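Local coordinates for histone-lysine N-methyltransferase SETMAR (PDB 3BO5), which dimethylates a histone H3 lysine with S-adenosyl-L-methionine through its SET domain and, fused to a mariner transposase, takes part in DNA double-strand break repair, at residues Asp43-Pro48 with Ala156-Gly161; Ser177-Ala182 with Val197-Ile202; Leu245-Ser250 with Lys262-His267. The protein carries 2 engineered substitutions. One frame throughout, in Å; residues are numbered along the deposited sequence. Where two conformers were deposited one is given.

Running from the N terminus, the chain first lays Asp43-Pro48 beside Ala156-Gly161, and this interaction 1 closes a long loop that carries the pre-SET zinc cluster. Interaction 2 follows with a much shorter closure, where Ser177-Ala182 and Val197-Ile202 form one end of a beta hairpin. Interaction 3 closes last, joining Leu245-Ser250 to Lys262-His267. The three closures run in series and none encloses another. Interactions 1 and 2 meet where strand 151-160 borders strand 193-199; interactions 2 and 3 meet where strand 181-185 borders strand 260-266. One mixed sheet thus leads from the pre-SET segment to the S-adenosyl-L-homocysteine pocket, which both later contacts touch.

Interaction 1 (Asp43-Pro48 with Ala156-Gly161); sequences DHVVGP and AGEVLG
The imidazole of His44 lies over Val159, whose CG2 sits under one ring face, 4.1 Å from the ring centroid in a CH-pi contact. At the edge of the same ring, near its plane, ND1 of His44 weakly accepts the N-H of Gly157 at 3.4 Å. The other ring nitrogen, NE2, is hydrogen-bonded to the carbonyl of Pro229, which, with the weak bond at ND1, probably limits how far the imidazole can turn. With chi1 at -69°, CG stands opposite the carbonyl carbon, which carries the ring alongside Ala156-Gly161. With an alanine here, the carbonyl of Pro229 and the N-H of Gly157 would probably lose this partner and the CG2 methyl of Val159 its cover. Beyond the ring the backbones pair as parallel strands: Val45 N donates to Gly157 O, and Val159 N donates to Val45 O at 2.8 Å. A weak, bent bond from Gly47 N to Val159 O continues the ladder. This short strand, from the pre-SET region, adds to the edge of strand 151-160 of the SET domain, whose Glu158 and Leu160 also bond through their backbones to strand 193-199. On one face of the ladder Val45 CG2 rests against Glu158 CG at 3.8 Å. The Glu158 chain stays extended past CG and its carboxylate reaches Pro48, with Glu158 OE2 3.5 Å from Pro48 CD. One water donates to both that OE2 and Val46 O, while OE1 forms a salt bridge with Arg168 of helix 162-169. Gly47, with no side chain, lets its CA sit close to Leu160 CD2, Val159 O and Glu158 CB. Pro48 and Leu160 lie side by side, and Gly161 N, at the N-cap of that helix, donates to a lone pair of Pro48 O at 3.0 Å.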
loop_
_atom_site.group_PDB
_atom_site.type_symbol
_atom_site.label_atom_id
_atom_site.label_comp_id
_atom_site.label_asym_id
_atom_site.label_seq_id
_atom_site.Cartn_x
_atom_site.Cartn_y
_atom_site.Cartn_z
ATOM N N ASP A 43 0.163 -0.609 10.677
ATOM C CA ASP A 43 -1.029 0.090 10.301
ATOM C C ASP A 43 -0.770 1.588 10.266
ATOM O O ASP A 43 0.158 2.056 10.894
ATOM C CB ASP A 43 -2.174 -0.116 11.285
ATOM C CG ASP A 43 -2.815 -1.467 11.092
ATOM O OD1 ASP A 43 -3.528 -1.623 10.096
ATOM O OD2 ASP A 43 -2.601 -2.301 11.992
ATOM N N HIS A 44 -1.608 2.320 9.571
ATOM C CA HIS A 44 -1.478 3.811 9.597
ATOM C C HIS A 44 -1.530 4.294 11.069
ATOM O O HIS A 44 -2.218 3.714 11.964
ATOM C CB HIS A 44 -2.646 4.510 8.965
ATOM C CG HIS A 44 -2.782 4.370 7.481
ATOM N ND1 HIS A 44 -1.702 4.307 6.615
ATOM C CD2 HIS A 44 -3.907 4.352 6.713
ATOM C CE1 HIS A 44 -2.172 4.261 5.374
ATOM N NE2 HIS A 44 -3.495 4.275 5.410
ATOM N N VAL A 45 -0.816 5.398 11.308
ATOM C CA VAL A 45 -0.854 6.058 12.605
ATOM C C VAL A 45 -1.133 7.531 12.333
ATOM O O VAL A 45 -0.971 8.023 11.219
ATOM C CB VAL A 45 0.472 5.932 13.349
ATOM C CG1 VAL A 45 0.837 4.435 13.579
ATOM C CG2 VAL A 45 1.618 6.644 12.582
ATOM N N VAL A 46 -1.612 8.208 13.388
ATOM C CA VAL A 46 -1.831 9.657 13.285
ATOM C C VAL A 46 -0.512 10.352 13.123
ATOM O O VAL A 46 0.486 10.040 13.842
ATOM C CB VAL A 46 -2.411 10.232 14.601
ATOM C CG1 VAL A 46 -2.285 11.795 14.621
ATOM C CG2 VAL A 46 -3.809 9.816 14.741
ATOM N N GLY A 47 -0.504 11.344 12.204
ATOM C CA GLY A 47 0.705 12.144 12.043
ATOM C C GLY A 47 0.274 13.600 12.146
ATOM O O GLY A 47 -0.953 13.901 12.191
ATOM N N PRO A 48 1.288 14.487 12.197
ATOM C CA PRO A 48 0.959 15.912 12.235
ATOM C C PRO A 48 0.053 16.341 11.099
ATOM O O PRO A 48 0.276 16.053 9.895
ATOM C CB PRO A 48 2.321 16.611 12.219
ATOM C CG PRO A 48 3.258 15.603 12.688
ATOM C CD PRO A 48 2.733 14.262 12.191
ATOM N N ALA A 156 1.627 1.743 4.500
ATOM C CA ALA A 156 1.067 2.300 5.778
ATOM C C ALA A 156 2.127 3.139 6.517
ATOM O O ALA A 156 3.262 2.817 6.504
ATOM C CB ALA A 156 0.594 1.131 6.719
ATOM N N GLY A 157 1.696 4.240 7.126
ATOM C CA GLY A 157 2.637 5.060 7.898
ATOM C C GLY A 157 1.895 6.203 8.490
ATOM O O GLY A 157 0.744 6.061 8.861
ATOM N N GLU A 158 2.614 7.295 8.777
ATOM C CA GLU A 158 1.900 8.423 9.369
ATOM C C GLU A 158 0.967 9.040 8.355
ATOM O O GLU A 158 1.363 9.274 7.191
ATOM C CB GLU A 158 2.911 9.527 9.710
ATOM C CG GLU A 158 3.849 9.177 10.828
ATOM C CD GLU A 158 4.794 10.305 11.116
ATOM O OE1 GLU A 158 5.894 10.308 10.579
ATOM O OE2 GLU A 158 4.340 11.218 11.826
ATOM N N VAL A 159 -0.228 9.349 8.814
ATOM C CA VAL A 159 -1.220 10.055 7.974
ATOM C C VAL A 159 -1.052 11.533 8.277
ATOM O O VAL A 159 -1.116 11.936 9.445
ATOM C CB VAL A 159 -2.626 9.593 8.327
ATOM C CG1 VAL A 159 -3.685 10.356 7.562
ATOM C CG2 VAL A 159 -2.717 8.076 7.935
ATOM N N LEU A 160 -0.762 12.327 7.255
ATOM C CA LEU A 160 -0.285 13.714 7.466
ATOM C C LEU A 160 -1.289 14.656 6.857
ATOM O O LEU A 160 -2.036 14.368 5.930
ATOM C CB LEU A 160 1.010 13.936 6.706
ATOM C CG LEU A 160 2.200 13.102 7.091
ATOM C CD1 LEU A 160 3.466 13.486 6.284
ATOM C CD2 LEU A 160 2.453 13.203 8.572
ATOM N N GLY A 161 -1.275 15.880 7.370
ATOM C CA GLY A 161 -1.945 16.919 6.632
ATOM C C GLY A 161 -1.078 17.550 5.542
ATOM O O GLY A 161 0.162 17.416 5.518
HETATM O O HOH W 1 3.472 10.884 14.240
#

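Interaction 2 (Ser177-Ala182 with Val197-Ile202); sequences SNYIIA and VDPTYI. With SAH (S-adenosyl-L-homocysteine), chain F.
Chi1 of -59° sets CG of Tyr179 opposite its carbonyl carbon and turns the ring across Thr200, whose side chain it meets at about a right angle. Thr200 OG1 comes within 3.3 Å of Tyr179 CD1, and Pro199 CD packs on Tyr179 CB. With CG trans to the backbone N (chi1 -177°), the Asp198 carboxylate lies beside Ile180, Asp198 CG to Ile180 CG1 3.4 Å. Its OD1 takes two donors in an Asx turn: Thr200 N from above the carboxylate plane, and Thr200 OG1 on the syn lone pair at 2.5 Å. The other oxygen, OD2, pairs with Arg168, which probably balances the buried charge. A water donates to Thr200 OG1 and accepts from Tyr179 N. Within the sheet, Ile181 and Val197 form an antiparallel hydrogen-bonded pair, with Ile181 N to Val197 O at 3.0 Å and the reverse bond equally straight, and Ile181 CG2 against Val197 CB. The phenol reaches the cofactor product: Tyr179 OH donates to OXT of S-adenosyl-L-homocysteine at 2.8 Å, and Tyr179 CE2 lies 3.4 Å from its SD. The loop leading into hairpin 181-185/193-199 thus forms part of the SET domain's S-adenosyl-L-methionine site.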
loop_
_atom_site.group_PDB
_atom_site.type_symbol
_atom_site.label_atom_id
_atom_site.label_comp_id
_atom_site.label_asym_id
_atom_site.label_seq_id
_atom_site.Cartn_x
_atom_site.Cartn_y
_atom_site.Cartn_z
ATOM N N SER A 177 15.873 8.822 0.303
ATOM C CA SER A 177 14.762 8.043 -0.288
ATOM C C SER A 177 13.519 8.886 0.043
ATOM O O SER A 177 13.452 9.521 1.121
ATOM C CB SER A 177 14.683 6.633 0.323
ATOM O OG SER A 177 15.880 5.876 0.061
ATOM N N ASN A 178 12.585 8.980 -0.904
ATOM C CA ASN A 178 11.363 9.831 -0.766
ATOM C C ASN A 178 10.216 8.856 -0.575
ATOM O O ASN A 178 10.098 7.941 -1.416
ATOM C CB ASN A 178 11.147 10.544 -2.089
ATOM C CG ASN A 178 12.294 11.486 -2.424
ATOM O OD1 ASN A 178 13.172 11.173 -3.265
ATOM N ND2 ASN A 178 12.337 12.582 -1.734
ATOM N N TYR A 179 9.406 9.022 0.488
ATOM C CA TYR A 179 8.341 8.017 0.722
ATOM C C TYR A 179 6.935 8.541 0.798
ATOM O O TYR A 179 5.988 7.752 0.859
ATOM C CB TYR A 179 8.599 7.298 2.084
ATOM C CG TYR A 179 9.896 6.569 2.253
ATOM C CD1 TYR A 179 10.989 7.222 2.784
ATOM C CD2 TYR A 179 10.018 5.241 1.900
ATOM C CE1 TYR A 179 12.215 6.549 2.904
ATOM C CE2 TYR A 179 11.163 4.544 2.031
ATOM C CZ TYR A 179 12.300 5.197 2.560
ATOM O OH TYR A 179 13.524 4.593 2.696
ATOM N N ILE A 180 6.733 9.874 0.842
ATOM C CA ILE A 180 5.381 10.349 1.011
ATOM C C ILE A 180 4.571 10.061 -0.232
ATOM O O ILE A 180 5.074 10.241 -1.363
ATOM C CB ILE A 180 5.376 11.881 1.273
ATOM C CG1 ILE A 180 6.244 12.154 2.508
ATOM C CG2 ILE A 180 3.952 12.368 1.506
ATOM C CD1 ILE A 180 6.191 13.635 2.905
ATOM N N ILE A 181 3.320 9.650 -0.058
ATOM C CA ILE A 181 2.445 9.457 -1.201
ATOM C C ILE A 181 1.169 10.265 -0.969
ATOM O O ILE A 181 0.676 10.423 0.185
ATOM C CB ILE A 181 2.066 7.921 -1.406
ATOM C CG1 ILE A 181 1.393 7.731 -2.738
ATOM C CG2 ILE A 181 1.212 7.400 -0.229
ATOM C CD1 ILE A 181 1.213 6.207 -3.110
ATOM N N ALA A 182 0.653 10.803 -2.068
ATOM C CA ALA A 182 -0.580 11.590 -2.049
ATOM C C ALA A 182 -1.677 10.871 -2.805
ATOM O O ALA A 182 -1.532 10.517 -3.975
ATOM C CB ALA A 182 -0.362 12.996 -2.670
ATOM N N VAL A 197 0.194 9.838 3.026
ATOM C CA VAL A 197 0.756 8.794 3.905
ATOM C C VAL A 197 2.246 8.819 3.839
ATOM O O VAL A 197 2.797 8.884 2.754
ATOM C CB VAL A 197 0.291 7.459 3.414
ATOM C CG1 VAL A 197 0.909 6.369 4.221
ATOM C CG2 VAL A 197 -1.280 7.391 3.577
ATOM N N ASP A 198 2.894 8.749 4.981
ATOM C CA ASP A 198 4.346 8.926 4.992
ATOM C C ASP A 198 4.938 7.855 5.883
ATOM O O ASP A 198 4.894 8.004 7.141
ATOM C CB ASP A 198 4.745 10.321 5.578
ATOM C CG ASP A 198 6.222 10.528 5.525
ATOM O OD1 ASP A 198 6.929 9.661 5.015
ATOM O OD2 ASP A 198 6.705 11.570 6.025
ATOM N N PRO A 199 5.531 6.783 5.313
ATOM C CA PRO A 199 6.151 5.751 6.121
ATOM C C PRO A 199 7.649 5.980 6.330
ATOM O O PRO A 199 8.389 5.055 6.696
ATOM C CB PRO A 199 5.931 4.467 5.267
ATOM C CG PRO A 199 6.107 4.984 3.890
ATOM C CD PRO A 199 5.460 6.392 3.896
ATOM N N THR A 200 8.116 7.239 6.168
ATOM C CA THR A 200 9.555 7.522 6.254
ATOM C C THR A 200 10.115 7.173 7.616
ATOM O O THR A 200 11.154 6.519 7.721
ATOM C CB THR A 200 9.868 8.985 6.069
ATOM O OG1 THR A 200 9.439 9.357 4.745
ATOM C CG2 THR A 200 11.346 9.257 6.184
ATOM N N TYR A 201 9.440 7.645 8.668
ATOM C CA TYR A 201 9.934 7.395 10.068
ATOM C C TYR A 201 9.200 6.304 10.785
ATOM O O TYR A 201 9.794 5.555 11.577
ATOM C CB TYR A 201 9.733 8.694 10.882
ATOM C CG TYR A 201 10.380 9.878 10.181
ATOM C CD1 TYR A 201 11.745 9.944 10.040
ATOM C CD2 TYR A 201 9.572 10.886 9.615
ATOM C CE1 TYR A 201 12.327 11.021 9.379
ATOM C CE2 TYR A 201 10.140 11.966 8.978
ATOM C CZ TYR A 201 11.540 11.997 8.837
ATOM O OH TYR A 201 12.184 13.039 8.150
ATOM N N ILE A 202 7.873 6.253 10.550
ATOM C CA ILE A 202 7.015 5.237 11.177
ATOM C C ILE A 202 6.239 4.625 10.020
ATOM O O ILE A 202 5.502 5.337 9.328
ATOM C CB ILE A 202 6.034 5.933 12.133
ATOM C CG1 ILE A 202 6.844 6.794 13.150
ATOM C CG2 ILE A 202 5.212 4.846 12.817
ATOM C CD1 ILE A 202 5.975 7.581 13.999
HETATM N N SAH F . 15.000 1.920 -2.187
HETATM C CA SAH F . 14.295 2.476 -0.988
HETATM C CB SAH F . 12.857 1.922 -0.845
HETATM C CG SAH F . 11.924 2.681 -1.805
HETATM S SD SAH F . 11.701 4.412 -1.301
HETATM C C SAH F . 15.154 2.182 0.263
HETATM O O SAH F . 16.295 1.744 0.150
HETATM O OXT SAH F . 14.626 2.403 1.401
HETATM C "C5'" SAH F . 12.008 5.238 -2.874
HETATM C "C4'" SAH F . 13.483 5.381 -3.243
HETATM O "O4'" SAH F . 14.017 4.147 -3.732
HETATM C "C3'" SAH F . 13.722 6.346 -4.367
HETATM O "O3'" SAH F . 13.802 7.710 -3.868
HETATM C "C2'" SAH F . 15.019 5.887 -4.966
HETATM O "O2'" SAH F . 16.140 6.158 -4.103
HETATM C "C1'" SAH F . 14.839 4.384 -4.891
HETATM N N9 SAH F . 14.087 3.835 -6.037
HETATM C C8 SAH F . 12.839 3.216 -6.029
HETATM N N7 SAH F . 12.572 2.790 -7.248
HETATM C C5 SAH F . 13.616 3.072 -8.055
HETATM C C6 SAH F . 13.801 2.861 -9.438
HETATM N N6 SAH F . 12.972 2.209 -10.255
HETATM N N1 SAH F . 15.001 3.355 -9.942
HETATM C C2 SAH F . 15.910 3.993 -9.157
HETATM N N3 SAH F . 15.782 4.199 -7.798
HETATM C C4 SAH F . 14.578 3.773 -7.323
HETATM O O HOH W 2 10.298 10.823 2.806
#

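Interaction 3 (Leu245-Ser250 with Lys262-His267); sequences LSYDYS and KERLDH. With SAH (S-adenosyl-L-homocysteine), chain F.
Part of the cofactor pocket of the SET domain, this contact sets Tyr249, which follows strand 244-247, against Arg264 on strand 260-266. The Arg264 guanidinium lies flat over one face of the Tyr249 ring, a cation-pi stack with centres 3.9 Å apart and planes at 28°. Bends at chi2 (-87°) and chi3 (-69°) fold the arginine back, so that CG also touches the same ring in a CH-pi contact. A nearly straight backbone bond from Arg264 N to Tyr249 O, 2.9 Å long, holds the two residues together at their bases. In the guanidinium plane Arg264 NH1 donates to Tyr247 OH, also at 2.9 Å; the Tyr247 ring itself is steeply tilted from that plane. The other nitrogen, NH2, bonds to the carbonyl of Asn178, while Tyr249 OH bonds with Leu209 O, so the stacked pair is gripped from several sides. Next to the stack, Asp248 OD1 accepts from both N and OG of Ser250 in an Asx turn. Waters bridge the two segments; one donates to both Asp248 O and Lys262 O. Facing the S-adenosyl-L-homocysteine, Tyr249 OH approaches its C5' to 3.3 Å, and Arg264 NH2 comes equally close to its sulfur SD, which lies at the edge of the guanidinium.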
loop_
_atom_site.group_PDB
_atom_site.type_symbol
_atom_site.label_atom_id
_atom_site.label_comp_id
_atom_site.label_asym_id
_atom_site.label_seq_id
_atom_site.Cartn_x
_atom_site.Cartn_y
_atom_site.Cartn_z
ATOM N N LEU A 245 9.061 -6.878 -5.750
ATOM C CA LEU A 245 7.686 -6.323 -5.748
ATOM C C LEU A 245 7.812 -4.822 -6.047
ATOM O O LEU A 245 8.710 -4.165 -5.460
ATOM C CB LEU A 245 7.076 -6.522 -4.367
ATOM C CG LEU A 245 6.919 -8.013 -4.009
ATOM C CD1 LEU A 245 6.606 -8.134 -2.537
ATOM C CD2 LEU A 245 5.802 -8.658 -4.829
ATOM N N SER A 246 6.964 -4.318 -6.915
ATOM C CA SER A 246 7.073 -2.889 -7.305
ATOM C C SER A 246 5.729 -2.323 -7.557
ATOM O O SER A 246 4.768 -3.048 -7.900
ATOM C CB SER A 246 7.899 -2.810 -8.552
ATOM O OG SER A 246 7.307 -3.540 -9.632
ATOM N N TYR A 247 5.601 -0.997 -7.449
ATOM C CA TYR A 247 4.374 -0.388 -7.955
ATOM C C TYR A 247 4.769 0.906 -8.677
ATOM O O TYR A 247 5.945 1.284 -8.663
ATOM C CB TYR A 247 3.355 -0.033 -6.868
ATOM C CG TYR A 247 3.663 1.007 -5.797
ATOM C CD1 TYR A 247 3.236 2.327 -5.931
ATOM C CD2 TYR A 247 4.289 0.618 -4.561
ATOM C CE1 TYR A 247 3.392 3.230 -4.887
ATOM C CE2 TYR A 247 4.446 1.539 -3.516
ATOM C CZ TYR A 247 4.011 2.829 -3.711
ATOM O OH TYR A 247 4.050 3.789 -2.718
ATOM N N ASP A 248 3.776 1.454 -9.377
ATOM C CA ASP A 248 4.073 2.638 -10.174
ATOM C C ASP A 248 3.944 3.882 -9.337
ATOM O O ASP A 248 2.848 4.192 -8.872
ATOM C CB ASP A 248 3.091 2.670 -11.329
ATOM C CG ASP A 248 3.165 3.947 -12.191
ATOM O OD1 ASP A 248 4.039 4.828 -12.005
ATOM O OD2 ASP A 248 2.300 3.946 -13.138
ATOM N N TYR A 249 5.081 4.565 -9.103
ATOM C CA TYR A 249 5.040 5.728 -8.214
ATOM C C TYR A 249 4.145 6.859 -8.780
ATOM O O TYR A 249 3.791 7.748 -8.003
ATOM C CB TYR A 249 6.447 6.289 -8.002
ATOM C CG TYR A 249 7.301 5.507 -7.042
ATOM C CD1 TYR A 249 6.914 4.238 -6.581
ATOM C CD2 TYR A 249 8.506 6.047 -6.576
ATOM C CE1 TYR A 249 7.757 3.516 -5.712
ATOM C CE2 TYR A 249 9.322 5.364 -5.693
ATOM C CZ TYR A 249 8.928 4.080 -5.270
ATOM O OH TYR A 249 9.772 3.449 -4.420
ATOM N N SER A 250 3.841 6.868 -10.100
ATOM C CA SER A 250 2.900 7.862 -10.629
ATOM C C SER A 250 1.469 7.479 -10.460
ATOM O O SER A 250 0.562 8.296 -10.704
ATOM C CB SER A 250 3.158 8.087 -12.134
ATOM O OG SER A 250 2.678 6.977 -12.846
ATOM N N LYS A 262 -2.689 8.604 -7.375
ATOM C CA LYS A 262 -1.906 8.015 -6.289
ATOM C C LYS A 262 -0.471 8.340 -6.652
ATOM O O LYS A 262 0.139 7.667 -7.472
ATOM C CB LYS A 262 -2.159 6.479 -6.164
ATOM C CG LYS A 262 -3.622 6.111 -5.689
ATOM C CD LYS A 262 -4.252 4.836 -6.272
ATOM C CE LYS A 262 -4.723 5.101 -7.647
ATOM N NZ LYS A 262 -5.927 4.343 -7.983
ATOM N N GLU A 263 0.038 9.454 -6.094
ATOM C CA GLU A 263 1.329 9.981 -6.537
ATOM C C GLU A 263 2.346 10.066 -5.429
ATOM O O GLU A 263 2.118 10.721 -4.396
ATOM C CB GLU A 263 1.120 11.407 -7.042
ATOM C CG GLU A 263 0.082 11.385 -8.157
ATOM C CD GLU A 263 -0.310 12.766 -8.589
ATOM O OE1 GLU A 263 -1.045 13.429 -7.836
ATOM O OE2 GLU A 263 0.145 13.171 -9.670
ATOM N N ARG A 264 3.508 9.476 -5.687
ATOM C CA ARG A 264 4.622 9.651 -4.762
ATOM C C ARG A 264 5.233 11.038 -4.914
ATOM O O ARG A 264 5.363 11.557 -6.021
ATOM C CB ARG A 264 5.694 8.584 -4.988
ATOM C CG ARG A 264 5.215 7.256 -4.499
ATOM C CD ARG A 264 5.503 7.062 -3.013
ATOM N NE ARG A 264 6.886 6.922 -2.634
ATOM C CZ ARG A 264 7.502 5.735 -2.449
ATOM N NH1 ARG A 264 6.785 4.614 -2.564
ATOM N NH2 ARG A 264 8.776 5.688 -2.100
ATOM N N LEU A 265 5.632 11.648 -3.804
ATOM C CA LEU A 265 6.084 13.057 -3.890
ATOM C C LEU A 265 7.580 13.132 -3.637
ATOM O O LEU A 265 8.142 12.300 -2.906
ATOM C CB LEU A 265 5.386 13.864 -2.795
ATOM C CG LEU A 265 3.844 13.792 -2.817
ATOM C CD1 LEU A 265 3.330 14.653 -1.634
ATOM C CD2 LEU A 265 3.231 14.160 -4.124
ATOM N N ASP A 266 8.223 14.151 -4.220
ATOM C CA ASP A 266 9.602 14.392 -3.810
ATOM C C ASP A 266 9.859 15.892 -3.834
ATOM O O ASP A 266 8.929 16.702 -4.029
ATOM C CB ASP A 266 10.578 13.590 -4.656
ATOM C CG ASP A 266 10.863 14.209 -6.010
ATOM O OD1 ASP A 266 9.962 14.892 -6.543
ATOM O OD2 ASP A 266 12.008 13.930 -6.573
ATOM N N HIS A 267 11.100 16.241 -3.587
ATOM C CA HIS A 267 11.463 17.647 -3.636
ATOM C C HIS A 267 12.527 17.826 -4.685
ATOM O O HIS A 267 13.435 16.985 -4.848
ATOM C CB HIS A 267 12.024 18.084 -2.298
ATOM C CG HIS A 267 12.413 19.529 -2.241
ATOM N ND1 HIS A 267 11.531 20.551 -2.529
ATOM C CD2 HIS A 267 13.588 20.123 -1.916
ATOM C CE1 HIS A 267 12.149 21.716 -2.395
ATOM N NE2 HIS A 267 13.389 21.483 -2.008
HETATM N N SAH F . 15.000 1.920 -2.187
HETATM C CA SAH F . 14.295 2.476 -0.988
HETATM C CB SAH F . 12.857 1.922 -0.845
HETATM C CG SAH F . 11.924 2.681 -1.805
HETATM S SD SAH F . 11.701 4.412 -1.301
HETATM C C SAH F . 15.154 2.182 0.263
HETATM O O SAH F . 16.295 1.744 0.150
HETATM O OXT SAH F . 14.626 2.403 1.401
HETATM C "C5'" SAH F . 12.008 5.238 -2.874
HETATM C "C4'" SAH F . 13.483 5.381 -3.243
HETATM O "O4'" SAH F . 14.017 4.147 -3.732
HETATM C "C3'" SAH F . 13.722 6.346 -4.367
HETATM O "O3'" SAH F . 13.802 7.710 -3.868
HETATM C "C2'" SAH F . 15.019 5.887 -4.966
HETATM O "O2'" SAH F . 16.140 6.158 -4.103
HETATM C "C1'" SAH F . 14.839 4.384 -4.891
HETATM N N9 SAH F . 14.087 3.835 -6.037
HETATM C C8 SAH F . 12.839 3.216 -6.029
HETATM N N7 SAH F . 12.572 2.790 -7.248
HETATM C C5 SAH F . 13.616 3.072 -8.055
HETATM C C6 SAH F . 13.801 2.861 -9.438
HETATM N N6 SAH F . 12.972 2.209 -10.255
HETATM N N1 SAH F . 15.001 3.355 -9.942
HETATM C C2 SAH F . 15.910 3.993 -9.157
HETATM N N3 SAH F . 15.782 4.199 -7.798
HETATM C C4 SAH F . 14.578 3.773 -7.323
HETATM O O HOH W 3 1.664 5.524 -6.759
HETATM O O HOH W 4 -2.236 8.338 -10.110
HETATM O O HOH W 5 0.304 10.713 -11.879
#